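PDB 5UGZ: putative thioesterase from Escherichia coli, which acts as a type II thioesterase that releases intermediates from the colibactin NRPS/PKS assembly line, probably by hydrolysing the thioester that tethers them. Local coordinates for residues 39-44 with 240-245; 96-101 with 233-238; 23-28 with 51-56; 119-124 with 195-200. All blocks are in the same frame, centred on the assembly; numbering follows the deposited sequence.

Interaction 1 of 4, residues 39-44 with 240-245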
loop_
_atom_site.group_PDB
_atom_site.type_symbol
_atom_site.label_atom_id
_atom_site.label_comp_id
_atom_site.label_asym_id
_atom_site.label_seq_id
_atom_site.Cartn_x
_atom_site.Cartn_y
_atom_site.Cartn_z
ATOM N N TYR A 39 -2.422 10.710 -0.014
ATOM C CA TYR A 39 -3.231 10.548 1.188
ATOM C C TYR A 39 -3.518 11.858 1.901
ATOM O O TYR A 39 -4.258 11.844 2.886
ATOM C CB TYR A 39 -2.543 9.597 2.177
ATOM C CG TYR A 39 -2.351 8.187 1.675
ATOM C CD1 TYR A 39 -3.430 7.333 1.549
ATOM C CD2 TYR A 39 -1.092 7.712 1.336
ATOM C CE1 TYR A 39 -3.278 6.037 1.096
ATOM C CE2 TYR A 39 -0.924 6.417 0.879
ATOM C CZ TYR A 39 -2.028 5.576 0.777
ATOM O OH TYR A 39 -1.888 4.281 0.330
ATOM N N TYR A 40 -2.959 12.987 1.441
ATOM C CA TYR A 40 -3.218 14.258 2.119
ATOM C C TYR A 40 -4.715 14.560 2.169
ATOM O O TYR A 40 -5.216 15.083 3.176
ATOM C CB TYR A 40 -2.491 15.418 1.433
ATOM C CG TYR A 40 -0.968 15.437 1.505
ATOM C CD1 TYR A 40 -0.262 14.654 2.397
ATOM C CD2 TYR A 40 -0.249 16.280 0.669
ATOM C CE1 TYR A 40 1.138 14.706 2.446
ATOM C CE2 TYR A 40 1.124 16.341 0.702
ATOM C CZ TYR A 40 1.825 15.563 1.586
ATOM O OH TYR A 40 3.217 15.656 1.560
ATOM N N LYS A 41 -5.445 14.234 1.087
ATOM C CA LYS A 41 -6.873 14.513 0.976
ATOM C C LYS A 41 -7.707 13.669 1.936
ATOM O O LYS A 41 -8.887 13.986 2.161
ATOM C CB LYS A 41 -7.338 14.273 -0.462
ATOM C CG LYS A 41 -7.130 12.837 -0.943
ATOM C CD LYS A 41 -7.577 12.662 -2.375
ATOM C CE LYS A 41 -7.268 11.273 -2.909
ATOM N NZ LYS A 41 -5.812 11.076 -3.175
ATOM N N TRP A 42 -7.131 12.592 2.485
ATOM C CA TRP A 42 -7.852 11.750 3.424
ATOM C C TRP A 42 -8.213 12.490 4.703
ATOM O O TRP A 42 -9.126 12.059 5.417
ATOM C CB TRP A 42 -7.020 10.516 3.777
ATOM C CG TRP A 42 -6.976 9.490 2.694
ATOM C CD1 TRP A 42 -6.988 9.708 1.349
ATOM C CD2 TRP A 42 -6.934 8.073 2.876
ATOM N NE1 TRP A 42 -6.941 8.512 0.682
ATOM C CE2 TRP A 42 -6.904 7.493 1.599
ATOM C CE3 TRP A 42 -6.919 7.242 3.997
ATOM C CZ2 TRP A 42 -6.877 6.121 1.413
ATOM C CZ3 TRP A 42 -6.884 5.887 3.812
ATOM C CH2 TRP A 42 -6.871 5.336 2.532
ATOM N N ARG A 43 -7.502 13.569 5.030
ATOM C CA ARG A 43 -7.787 14.299 6.259
ATOM C C ARG A 43 -9.121 15.037 6.216
ATOM O O ARG A 43 -9.551 15.573 7.241
ATOM C CB ARG A 43 -6.650 15.267 6.555
ATOM C CG ARG A 43 -5.929 14.943 7.843
ATOM C CD ARG A 43 -4.740 15.862 8.017
ATOM N NE ARG A 43 -5.179 17.241 8.204
ATOM C CZ ARG A 43 -4.617 18.297 7.629
ATOM N NH1 ARG A 43 -3.582 18.149 6.805
ATOM N NH2 ARG A 43 -5.103 19.502 7.866
ATOM N N SER A 44 -9.814 15.041 5.079
ATOM C CA SER A 44 -11.118 15.685 5.011
ATOM C C SER A 44 -12.279 14.727 5.273
ATOM O O SER A 44 -13.421 15.190 5.376
ATOM C CB SER A 44 -11.307 16.367 3.644
ATOM O OG SER A 44 -11.656 15.428 2.637
ATOM N N LYS A 240 -10.088 7.666 -6.899
ATOM C CA LYS A 240 -11.354 8.151 -7.436
ATOM C C LYS A 240 -12.474 8.024 -6.416
ATOM O O LYS A 240 -13.352 8.892 -6.343
ATOM C CB LYS A 240 -11.711 7.400 -8.722
ATOM C CG LYS A 240 -12.925 7.999 -9.439
ATOM C CD LYS A 240 -13.290 7.241 -10.692
ATOM C CE LYS A 240 -14.339 7.993 -11.480
ATOM N NZ LYS A 240 -14.990 7.125 -12.507
ATOM N N HIS A 241 -12.467 6.959 -5.629
ATOM C CA HIS A 241 -13.481 6.729 -4.607
ATOM C C HIS A 241 -12.865 6.762 -3.216
ATOM O O HIS A 241 -13.275 6.032 -2.310
ATOM C CB HIS A 241 -14.206 5.411 -4.860
ATOM C CG HIS A 241 -14.763 5.296 -6.245
ATOM N ND1 HIS A 241 -15.590 6.253 -6.797
ATOM C CD2 HIS A 241 -14.610 4.341 -7.192
ATOM C CE1 HIS A 241 -15.921 5.892 -8.024
ATOM N NE2 HIS A 241 -15.339 4.738 -8.289
ATOM N N PHE A 242 -11.872 7.634 -3.030
ATOM C CA PHE A 242 -11.179 7.678 -1.752
ATOM C C PHE A 242 -12.129 7.956 -0.600
ATOM O O PHE A 242 -11.847 7.556 0.531
ATOM C CB PHE A 242 -10.059 8.718 -1.789
ATOM C CG PHE A 242 -10.507 10.109 -1.484
ATOM C CD1 PHE A 242 -10.265 10.665 -0.241
ATOM C CD2 PHE A 242 -11.157 10.870 -2.439
ATOM C CE1 PHE A 242 -10.671 11.944 0.045
ATOM C CE2 PHE A 242 -11.566 12.160 -2.161
ATOM C CZ PHE A 242 -11.325 12.704 -0.926
ATOM N N GLU A 243 -13.246 8.642 -0.846
ATOM C CA GLU A 243 -14.121 8.976 0.274
ATOM C C GLU A 243 -14.830 7.740 0.799
ATOM O O GLU A 243 -15.082 7.641 2.005
ATOM C CB GLU A 243 -15.150 10.043 -0.116
ATOM C CG GLU A 243 -14.669 11.077 -1.130
ATOM C CD GLU A 243 -14.677 10.576 -2.593
ATOM O OE1 GLU A 243 -14.098 11.253 -3.478
ATOM O OE2 GLU A 243 -15.276 9.512 -2.872
ATOM N N GLN A 244 -15.162 6.803 -0.094
ATOM C CA GLN A 244 -15.746 5.522 0.309
ATOM C C GLN A 244 -14.719 4.645 1.012
ATOM O O GLN A 244 -15.017 4.020 2.035
ATOM C CB GLN A 244 -16.300 4.783 -0.914
ATOM C CG GLN A 244 -17.605 5.319 -1.459
ATOM C CD GLN A 244 -17.756 5.048 -2.951
ATOM O OE1 GLN A 244 -17.202 5.771 -3.787
ATOM N NE2 GLN A 244 -18.509 4.001 -3.292
ATOM N N VAL A 245 -13.511 4.558 0.450
ATOM C CA VAL A 245 -12.427 3.844 1.118
ATOM C C VAL A 245 -12.254 4.365 2.541
ATOM O O VAL A 245 -12.144 3.591 3.498
ATOM C CB VAL A 245 -11.124 3.965 0.308
ATOM C CG1 VAL A 245 -9.944 3.445 1.118
ATOM C CG2 VAL A 245 -11.241 3.201 -0.984
#
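The aliphatic chain of Lys41 lies across one face of the Phe242 ring, with CD over the middle of it, 3.8 Å from the ring centroid, in a CH-pi contact. On the other face of the same ring sits CG of Glu243, leaving the phenyl group held between two side chains. The inner side is packed tightly by Trp42, whose CD1 meets Phe242 CD1 at 3.8 Å; the indole's five-membered ring and the phenyl are tilted 27° to each other and displaced, with centroids 5.7 Å apart. At the other end of the indole, Trp42 CH2 rests on Val245 CG1 at 3.9 Å. The solvent side is looser: Ser44 OG only approaches the rim of the Phe242 ring, 4.5 Å from CE1, and turns back to donate to Lys41 O, which also receives Ser44 N. The ammonium of Lys41 runs on past the ring to a salt bridge with Asp239 and a hydrogen bond to Met38 O. The contact thus ties the 3-10 turn before strand 50-54 to the start of helix 242-259, with Trp42 reaching inward onto Leu26 and Cys28 of strand 24-29 and Val245 onto Phe230 of strand 225-230.

Interaction 2 of 4, residues 96-101 with 233-238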
loop_
_atom_site.group_PDB
_atom_site.type_symbol
_atom_site.label_atom_id
_atom_site.label_comp_id
_atom_site.label_asym_id
_atom_site.label_seq_id
_atom_site.Cartn_x
_atom_site.Cartn_y
_atom_site.Cartn_z
ATOM N N GLY A 96 -2.094 0.292 2.837
ATOM C CA GLY A 96 -1.214 0.406 1.684
ATOM C C GLY A 96 -1.959 -0.035 0.449
ATOM O O GLY A 96 -2.814 -0.917 0.515
ATOM N N HIS A 97 -1.658 0.603 -0.684
ATOM C CA HIS A 97 -2.247 0.249 -1.973
ATOM C C HIS A 97 -1.175 -0.376 -2.856
ATOM O O HIS A 97 -0.074 0.171 -2.993
ATOM C CB HIS A 97 -2.870 1.461 -2.681
ATOM C CG HIS A 97 -3.669 1.106 -3.909
ATOM N ND1 HIS A 97 -4.986 0.699 -3.856
ATOM C CD2 HIS A 97 -3.328 1.080 -5.218
ATOM C CE1 HIS A 97 -5.422 0.450 -5.078
ATOM N NE2 HIS A 97 -4.433 0.671 -5.922
ATOM N N SER A 98 -1.494 -1.535 -3.431
ATOM C CA SER A 98 -0.630 -2.246 -4.386
ATOM C C SER A 98 0.732 -2.527 -3.760
ATOM O O SER A 98 0.786 -3.271 -2.766
ATOM C CB SER A 98 -0.603 -1.455 -5.686
ATOM O OG SER A 98 -0.553 -2.370 -6.761
ATOM N N LEU A 99 1.837 -2.012 -4.309
ATOM C CA LEU A 99 3.151 -2.191 -3.695
ATOM C C LEU A 99 3.142 -1.737 -2.245
ATOM O O LEU A 99 3.787 -2.350 -1.385
ATOM C CB LEU A 99 4.205 -1.409 -4.487
ATOM C CG LEU A 99 5.592 -1.311 -3.877
ATOM C CD1 LEU A 99 6.261 -2.695 -3.812
ATOM C CD2 LEU A 99 6.427 -0.316 -4.662
ATOM N N GLY A 100 2.419 -0.656 -1.958
ATOM C CA GLY A 100 2.277 -0.206 -0.595
ATOM C C GLY A 100 1.610 -1.223 0.295
ATOM O O GLY A 100 1.787 -1.176 1.515
ATOM N N GLY A 101 0.843 -2.139 -0.285
ATOM C CA GLY A 101 0.191 -3.187 0.482
ATOM C C GLY A 101 1.154 -4.302 0.835
ATOM O O GLY A 101 1.119 -4.815 1.953
ATOM N N ALA A 233 -14.745 -0.142 -11.126
ATOM C CA ALA A 233 -13.606 0.563 -10.565
ATOM C C ALA A 233 -12.345 -0.142 -11.017
ATOM O O ALA A 233 -12.265 -1.370 -10.957
ATOM C CB ALA A 233 -13.676 0.610 -9.035
ATOM N N ASP A 234 -11.370 0.637 -11.470
ATOM C CA ASP A 234 -10.101 0.092 -11.924
ATOM C C ASP A 234 -9.083 0.053 -10.787
ATOM O O ASP A 234 -9.447 0.039 -9.609
ATOM C CB ASP A 234 -9.570 0.924 -13.088
ATOM C CG ASP A 234 -9.359 2.383 -12.705
ATOM O OD1 ASP A 234 -9.822 2.818 -11.620
ATOM O OD2 ASP A 234 -8.723 3.102 -13.500
ATOM N N HIS A 235 -7.799 0.046 -11.134
ATOM C CA HIS A 235 -6.761 -0.014 -10.114
ATOM C C HIS A 235 -6.776 1.216 -9.227
ATOM O O HIS A 235 -6.426 1.136 -8.046
ATOM C CB HIS A 235 -5.397 -0.166 -10.779
ATOM C CG HIS A 235 -4.276 -0.428 -9.825
ATOM N ND1 HIS A 235 -4.216 -1.558 -9.039
ATOM C CD2 HIS A 235 -3.151 0.278 -9.558
ATOM C CE1 HIS A 235 -3.112 -1.529 -8.315
ATOM N NE2 HIS A 235 -2.445 -0.427 -8.612
ATOM N N PHE A 236 -7.154 2.365 -9.774
ATOM C CA PHE A 236 -7.024 3.621 -9.053
ATOM C C PHE A 236 -8.345 4.075 -8.460
ATOM O O PHE A 236 -8.561 5.276 -8.275
ATOM C CB PHE A 236 -6.412 4.685 -9.962
ATOM C CG PHE A 236 -4.960 4.444 -10.241
ATOM C CD1 PHE A 236 -3.988 5.117 -9.527
ATOM C CD2 PHE A 236 -4.569 3.516 -11.186
ATOM C CE1 PHE A 236 -2.671 4.889 -9.765
ATOM C CE2 PHE A 236 -3.238 3.276 -11.427
ATOM C CZ PHE A 236 -2.289 3.959 -10.711
ATOM N N PHE A 237 -9.225 3.115 -8.143
ATOM C CA PHE A 237 -10.374 3.392 -7.295
ATOM C C PHE A 237 -9.947 4.023 -5.978
ATOM O O PHE A 237 -10.714 4.788 -5.389
ATOM C CB PHE A 237 -11.161 2.105 -7.028
ATOM C CG PHE A 237 -10.462 1.159 -6.101
ATOM C CD1 PHE A 237 -10.466 1.379 -4.730
ATOM C CD2 PHE A 237 -9.790 0.062 -6.592
ATOM C CE1 PHE A 237 -9.813 0.529 -3.875
ATOM C CE2 PHE A 237 -9.142 -0.794 -5.741
ATOM C CZ PHE A 237 -9.153 -0.559 -4.379
ATOM N N VAL A 238 -8.729 3.722 -5.499
ATOM C CA VAL A 238 -8.266 4.269 -4.219
ATOM C C VAL A 238 -8.237 5.796 -4.242
ATOM O O VAL A 238 -8.382 6.445 -3.198
ATOM C CB VAL A 238 -6.882 3.685 -3.843
ATOM C CG1 VAL A 238 -5.780 4.282 -4.725
ATOM C CG2 VAL A 238 -6.569 3.904 -2.352
#
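His97 and His235 both extend their rings with CG opposite the backbone N (chi1 -171° and -172°), and these matching torsions bring the two imidazoles together from the end of strand 91-97 and from the loop before helix 237-240. They meet obliquely, planes at 57°, with His97 NE2 above the His235 ring near its rim, 3.5 Å from CE1. The same NE2 lies 2.9 Å from His235 O. Val238 fills one face of the His97 ring: its CG1 sits over the centre, 3.8 Å from the centroid. The His97 edge is turned toward the face of Phe237 in an offset edge-to-face pair, centroids 5.5 Å apart, which completes an aromatic cluster of three rings. His97 ND1 is hydrogen-bonded to Ser125 OG.

Ser98 reaches the His235 ring at its edge, close to the ring plane, with OG 3.3 Å from NE2. Its backbone is strained, consistent with a nucleophile elbow (Gly96-x-Ser98-x-Gly100), as in alpha/beta-hydrolases, and a side chain at Gly96 would collide with Gly100 O, so the tight turn depends on glycine there. With Asp206 bonded to His235 ND1, the arrangement is consistent with a Ser98-His235-Asp206 catalytic triad. Strand 91-97 ends at this turn and helix 99-113 begins directly after it, while residues 233-238 lead from strand 225-230 into helix 237-240, whose Phe237 and Val238 touch Ser125 of strand 121-125.

Interaction 3 of 4, residues 23-28 with 51-56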
loop_
_atom_site.group_PDB
_atom_site.type_symbol
_atom_site.label_atom_id
_atom_site.label_comp_id
_atom_site.label_asym_id
_atom_site.label_seq_id
_atom_site.Cartn_x
_atom_site.Cartn_y
_atom_site.Cartn_z
ATOM N N ASN A 23 -6.639 8.148 20.901
ATOM C CA ASN A 23 -6.240 8.463 19.534
ATOM C C ASN A 23 -5.652 7.224 18.858
ATOM O O ASN A 23 -5.126 6.324 19.522
ATOM C CB ASN A 23 -5.233 9.625 19.516
ATOM C CG ASN A 23 -4.821 10.035 18.108
ATOM O OD1 ASN A 23 -3.685 9.808 17.701
ATOM N ND2 ASN A 23 -5.725 10.674 17.376
ATOM N N ILE A 24 -5.770 7.171 17.533
ATOM C CA ILE A 24 -5.178 6.103 16.734
ATOM C C ILE A 24 -4.507 6.712 15.514
ATOM O O ILE A 24 -5.103 7.535 14.811
ATOM C CB ILE A 24 -6.203 5.060 16.278
ATOM C CG1 ILE A 24 -5.553 4.131 15.254
ATOM C CG2 ILE A 24 -7.398 5.737 15.676
ATOM C CD1 ILE A 24 -6.232 2.792 15.139
ATOM N N SER A 25 -3.282 6.292 15.244
ATOM C CA SER A 25 -2.551 6.769 14.083
ATOM C C SER A 25 -2.664 5.756 12.954
ATOM O O SER A 25 -2.465 4.552 13.162
ATOM C CB SER A 25 -1.097 7.029 14.445
ATOM O OG SER A 25 -1.044 7.965 15.499
ATOM N N LEU A 26 -3.008 6.251 11.776
ATOM C CA LEU A 26 -3.145 5.460 10.561
ATOM C C LEU A 26 -1.978 5.790 9.638
ATOM O O LEU A 26 -1.935 6.878 9.061
ATOM C CB LEU A 26 -4.475 5.771 9.888
ATOM C CG LEU A 26 -4.699 5.169 8.510
ATOM C CD1 LEU A 26 -4.956 3.670 8.617
ATOM C CD2 LEU A 26 -5.861 5.903 7.822
ATOM N N TYR A 27 -1.039 4.853 9.513
ATOM C CA TYR A 27 0.100 4.960 8.613
ATOM C C TYR A 27 -0.320 4.471 7.235
ATOM O O TYR A 27 -0.837 3.358 7.100
ATOM C CB TYR A 27 1.286 4.142 9.149
ATOM C CG TYR A 27 1.756 4.666 10.508
ATOM C CD1 TYR A 27 1.218 4.180 11.702
ATOM C CD2 TYR A 27 2.683 5.691 10.587
ATOM C CE1 TYR A 27 1.623 4.695 12.928
ATOM C CE2 TYR A 27 3.085 6.205 11.796
ATOM C CZ TYR A 27 2.552 5.716 12.959
ATOM O OH TYR A 27 2.979 6.252 14.153
ATOM N N CYS A 28 -0.112 5.304 6.214
ATOM C CA CYS A 28 -0.511 4.973 4.855
ATOM C C CYS A 28 0.703 4.913 3.943
ATOM O O CYS A 28 1.553 5.809 3.969
ATOM C CB CYS A 28 -1.525 5.982 4.320
ATOM S SG CYS A 28 -3.050 5.989 5.287
ATOM N N THR A 51 -5.363 10.146 13.520
ATOM C CA THR A 51 -4.279 11.010 13.079
ATOM C C THR A 51 -3.633 10.405 11.840
ATOM O O THR A 51 -3.100 9.291 11.896
ATOM C CB THR A 51 -3.243 11.189 14.185
ATOM O OG1 THR A 51 -3.869 11.782 15.326
ATOM C CG2 THR A 51 -2.113 12.085 13.707
ATOM N N LEU A 52 -3.698 11.136 10.730
ATOM C CA LEU A 52 -3.139 10.665 9.474
ATOM C C LEU A 52 -1.617 10.751 9.494
ATOM O O LEU A 52 -1.050 11.801 9.803
ATOM C CB LEU A 52 -3.702 11.492 8.330
ATOM C CG LEU A 52 -3.143 11.172 6.954
ATOM C CD1 LEU A 52 -3.312 9.701 6.729
ATOM C CD2 LEU A 52 -3.886 11.973 5.904
ATOM N N ARG A 53 -0.955 9.649 9.142
ATOM C CA ARG A 53 0.504 9.541 9.163
ATOM C C ARG A 53 1.005 8.941 7.854
ATOM O O ARG A 53 1.458 7.791 7.810
ATOM C CB ARG A 53 0.973 8.699 10.345
ATOM C CG ARG A 53 0.695 9.308 11.666
ATOM C CD ARG A 53 1.519 10.554 11.801
ATOM N NE ARG A 53 1.516 11.032 13.165
ATOM C CZ ARG A 53 1.923 12.241 13.524
ATOM N NH1 ARG A 53 2.343 13.103 12.609
ATOM N NH2 ARG A 53 1.899 12.598 14.799
ATOM N N PRO A 54 0.951 9.705 6.765
ATOM C CA PRO A 54 1.475 9.204 5.491
ATOM C C PRO A 54 2.963 8.936 5.600
ATOM O O PRO A 54 3.713 9.733 6.152
ATOM C CB PRO A 54 1.174 10.341 4.508
ATOM C CG PRO A 54 0.096 11.174 5.180
ATOM C CD PRO A 54 0.369 11.054 6.649
ATOM N N LEU A 55 3.390 7.792 5.085
ATOM C CA LEU A 55 4.797 7.409 5.133
ATOM C C LEU A 55 5.387 7.604 3.750
ATOM O O LEU A 55 4.889 7.026 2.779
ATOM C CB LEU A 55 4.974 5.964 5.605
ATOM C CG LEU A 55 4.636 5.692 7.079
ATOM C CD1 LEU A 55 5.010 4.283 7.485
ATOM C CD2 LEU A 55 5.249 6.698 8.035
ATOM N N GLU A 56 6.429 8.436 3.662
ATOM C CA GLU A 56 7.030 8.785 2.384
ATOM C C GLU A 56 8.164 7.823 2.058
ATOM O O GLU A 56 9.209 7.879 2.719
ATOM C CB GLU A 56 7.554 10.214 2.407
ATOM C CG GLU A 56 7.975 10.735 1.035
ATOM C CD GLU A 56 6.801 11.188 0.184
ATOM O OE1 GLU A 56 6.356 12.349 0.330
ATOM O OE2 GLU A 56 6.333 10.390 -0.647
HETATM O O HOH W 1 0.300 10.646 16.846
HETATM O O HOH W 2 2.471 7.417 2.363
#
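Thr51 and Ile24 open a run of backbone hydrogen bonds that zips the two strands together: Thr51 N to Ile24 O, Leu26 N to Thr51 O, Arg53 N to Leu26 O and Leu55 N to Cys28 O, the last at 2.9 Å and nearly straight (172°). Cys28 N to Arg53 O is a weak bond of 3.3 Å. Between these run CA-H...O contacts, the shorter from Tyr27 CA to Arg53 O at 3.2 Å. Leu26 spends its N and O on Thr51 and Arg53, the residues before and after its partner Leu52, as in a parallel pair, here crossing at -24°; strand 51-54 is the outermost on this flank of the alpha/beta-hydrolase sheet, and strand 24-28 bonds on its other side to strand 91-97.

Among the side chains, the apolar contacts come first. Tyr27 and Arg53 lie side by side pointing the same way, Tyr27 CD2 3.5 Å from Arg53 CB, while Leu55 CD2 comes to the ring edge, 3.8 Å from Tyr27 CD2. With Tyr27 replaced by an alanine, a gap is likely to open beside Arg53 and Leu55, with the arginine stem freer to turn. On the opposite face of the sheet, Cys28 SG touches Leu52 CD1 at 4.0 Å.

Polar side-chain links are few. Asn23, its CG opposite the backbone N (chi1 -178°), donates from ND2 to Thr51 OG1 at 3.0 Å, and a water connects Ser25 OG with Arg53 NH2.

Interaction 4 of 4, residues 119-124 with 195-200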
loop_
_atom_site.group_PDB
_atom_site.type_symbol
_atom_site.label_atom_id
_atom_site.label_comp_id
_atom_site.label_asym_id
_atom_site.label_seq_id
_atom_site.Cartn_x
_atom_site.Cartn_y
_atom_site.Cartn_z
ATOM N N PRO A 119 -0.899 -4.004 15.445
ATOM C CA PRO A 119 -1.856 -2.981 15.008
ATOM C C PRO A 119 -3.291 -3.346 15.375
ATOM O O PRO A 119 -3.604 -4.502 15.664
ATOM C CB PRO A 119 -1.673 -2.950 13.485
ATOM C CG PRO A 119 -1.003 -4.271 13.163
ATOM C CD PRO A 119 -0.121 -4.544 14.315
ATOM N N CYS A 120 -4.160 -2.323 15.347
ATOM C CA CYS A 120 -5.613 -2.506 15.466
ATOM C C CYS A 120 -6.170 -3.328 14.315
ATOM O O CYS A 120 -7.000 -4.232 14.513
ATOM C CB CYS A 120 -6.337 -1.153 15.433
ATOM S SG CYS A 120 -6.081 -0.037 16.734
ATOM N N ALA A 121 -5.797 -2.946 13.096
ATOM C CA ALA A 121 -6.330 -3.454 11.844
ATOM C C ALA A 121 -5.345 -3.101 10.748
ATOM O O ALA A 121 -4.509 -2.209 10.904
ATOM C CB ALA A 121 -7.698 -2.859 11.511
ATOM N N LEU A 122 -5.470 -3.815 9.638
ATOM C CA LEU A 122 -4.610 -3.669 8.477
ATOM C C LEU A 122 -5.496 -3.645 7.253
ATOM O O LEU A 122 -6.452 -4.417 7.170
ATOM C CB LEU A 122 -3.591 -4.823 8.347
ATOM C CG LEU A 122 -2.478 -4.918 9.398
ATOM C CD1 LEU A 122 -1.840 -6.284 9.327
ATOM C CD2 LEU A 122 -1.424 -3.842 9.206
ATOM N N PHE A 123 -5.165 -2.767 6.306
ATOM C CA PHE A 123 -5.914 -2.584 5.069
ATOM C C PHE A 123 -4.964 -2.823 3.909
ATOM O O PHE A 123 -3.939 -2.147 3.801
ATOM C CB PHE A 123 -6.521 -1.177 4.988
ATOM C CG PHE A 123 -7.352 -0.805 6.180
ATOM C CD1 PHE A 123 -8.711 -1.076 6.204
ATOM C CD2 PHE A 123 -6.771 -0.201 7.288
ATOM C CE1 PHE A 123 -9.486 -0.737 7.301
ATOM C CE2 PHE A 123 -7.535 0.130 8.396
ATOM C CZ PHE A 123 -8.901 -0.144 8.400
ATOM N N PHE A 124 -5.283 -3.790 3.059
ATOM C CA PHE A 124 -4.497 -4.067 1.863
ATOM C C PHE A 124 -5.393 -3.779 0.674
ATOM O O PHE A 124 -6.331 -4.534 0.395
ATOM C CB PHE A 124 -3.968 -5.499 1.834
ATOM C CG PHE A 124 -3.154 -5.868 3.047
ATOM C CD1 PHE A 124 -1.911 -5.292 3.266
ATOM C CD2 PHE A 124 -3.634 -6.774 3.980
ATOM C CE1 PHE A 124 -1.163 -5.618 4.386
ATOM C CE2 PHE A 124 -2.883 -7.094 5.098
ATOM C CZ PHE A 124 -1.648 -6.513 5.295
ATOM N N THR A 195 -2.876 -11.085 14.531
ATOM C CA THR A 195 -4.075 -11.262 15.341
ATOM C C THR A 195 -4.991 -10.040 15.273
ATOM O O THR A 195 -5.649 -9.694 16.252
ATOM C CB THR A 195 -3.715 -11.548 16.795
ATOM O OG1 THR A 195 -3.119 -10.383 17.367
ATOM C CG2 THR A 195 -2.747 -12.672 16.895
ATOM N N CYS A 196 -5.027 -9.362 14.139
ATOM C CA CYS A 196 -5.925 -8.241 13.935
ATOM C C CYS A 196 -6.739 -8.489 12.676
ATOM O O CYS A 196 -6.390 -9.349 11.862
ATOM C CB CYS A 196 -5.151 -6.925 13.818
ATOM S SG CYS A 196 -4.023 -6.875 12.428
ATOM N N PRO A 197 -7.847 -7.772 12.500
ATOM C CA PRO A 197 -8.636 -7.941 11.277
ATOM C C PRO A 197 -7.903 -7.384 10.062
ATOM O O PRO A 197 -7.168 -6.399 10.146
ATOM C CB PRO A 197 -9.919 -7.153 11.566
ATOM C CG PRO A 197 -9.870 -6.813 13.017
ATOM C CD PRO A 197 -8.450 -6.802 13.423
ATOM N N ILE A 198 -8.089 -8.052 8.928
ATOM C CA ILE A 198 -7.576 -7.606 7.639
ATOM C C ILE A 198 -8.760 -7.169 6.788
ATOM O O ILE A 198 -9.745 -7.905 6.664
ATOM C CB ILE A 198 -6.784 -8.718 6.925
ATOM C CG1 ILE A 198 -5.470 -9.031 7.648
ATOM C CG2 ILE A 198 -6.559 -8.360 5.474
ATOM C CD1 ILE A 198 -4.550 -9.965 6.860
ATOM N N VAL A 199 -8.668 -5.987 6.194
ATOM C CA VAL A 199 -9.669 -5.517 5.244
ATOM C C VAL A 199 -9.003 -5.391 3.883
ATOM O O VAL A 199 -7.918 -4.815 3.773
ATOM C CB VAL A 199 -10.296 -4.177 5.677
ATOM C CG1 VAL A 199 -11.374 -3.734 4.686
ATOM C CG2 VAL A 199 -10.855 -4.293 7.087
ATOM N N LEU A 200 -9.649 -5.939 2.858
ATOM C CA LEU A 200 -9.139 -5.940 1.498
ATOM C C LEU A 200 -10.038 -5.076 0.624
ATOM O O LEU A 200 -11.268 -5.185 0.695
ATOM C CB LEU A 200 -9.066 -7.365 0.943
ATOM C CG LEU A 200 -8.301 -8.404 1.768
ATOM C CD1 LEU A 200 -8.453 -9.778 1.123
ATOM C CD2 LEU A 200 -6.823 -8.035 1.906
#
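Val199 is the bump against which the Phe123 ring leans: Phe123 CD1 lies 3.5 Å from Val199 CB, the two side chains running alongside each other on the same face of the sheet. On the opposite face, the Phe124 ring turns its edge to the neighbouring strand, and Ile198 CG2 and Leu200 CD2 both come to that edge, 3.6 and 4.0 Å from Phe124 CD2, Leu200 CD2 also touching Phe124 CB. Further along, the sulfur of Cys196 fits the hollow between Pro119 and Leu122, 3.8 Å from Leu122 CD1 and 4.1 Å from Pro119 CG; it is placed there by chi1 of 62°, which sets SG in the crowded position between backbone N and carbonyl carbon. Pro197 CD presses against Cys120 O at 3.1 Å.

The backbones are joined as a parallel pair by Leu122 N to Pro197 O, Val199 N to Leu122 O and Phe124 N to Val199 O, all nearly along the carbonyl direction, with the strand axes at 21°. Replacing Phe123 by an alanine would probably leave Val199 without its ring neighbour and open a gap toward helix 242-259. That helix lies over the Phe123 and Val199 face through Val249 and Thr252, the Phe124 ring stacks on Trp217 beyond the other, and the pair is flanked in the sheet by strands 91-97 and 225-230.

Overall arrangement
Three of the contacts reach one parallel sheet: interaction 3 sits at its outer flank, interaction 4 nearer the other, their centres 14 Å apart and touching through Ile24 CD1 and Cys120 SG at 3.3 Å. Between them interaction 2 carries the probable catalytic site at the end of strand 91-97, about 16 Å between centres from interaction 4, to which Gly96 N is probably hydrogen-bonded through Phe123 O at 3.2 Å. Interaction 1 lies about 13 Å between centres from both interactions 2 and 3; Tyr39 packs its OH 3.8 Å from His97 N and its ring on Cys28. Interactions 2 and 3 do not touch, their nearest atoms being about 5 Å apart.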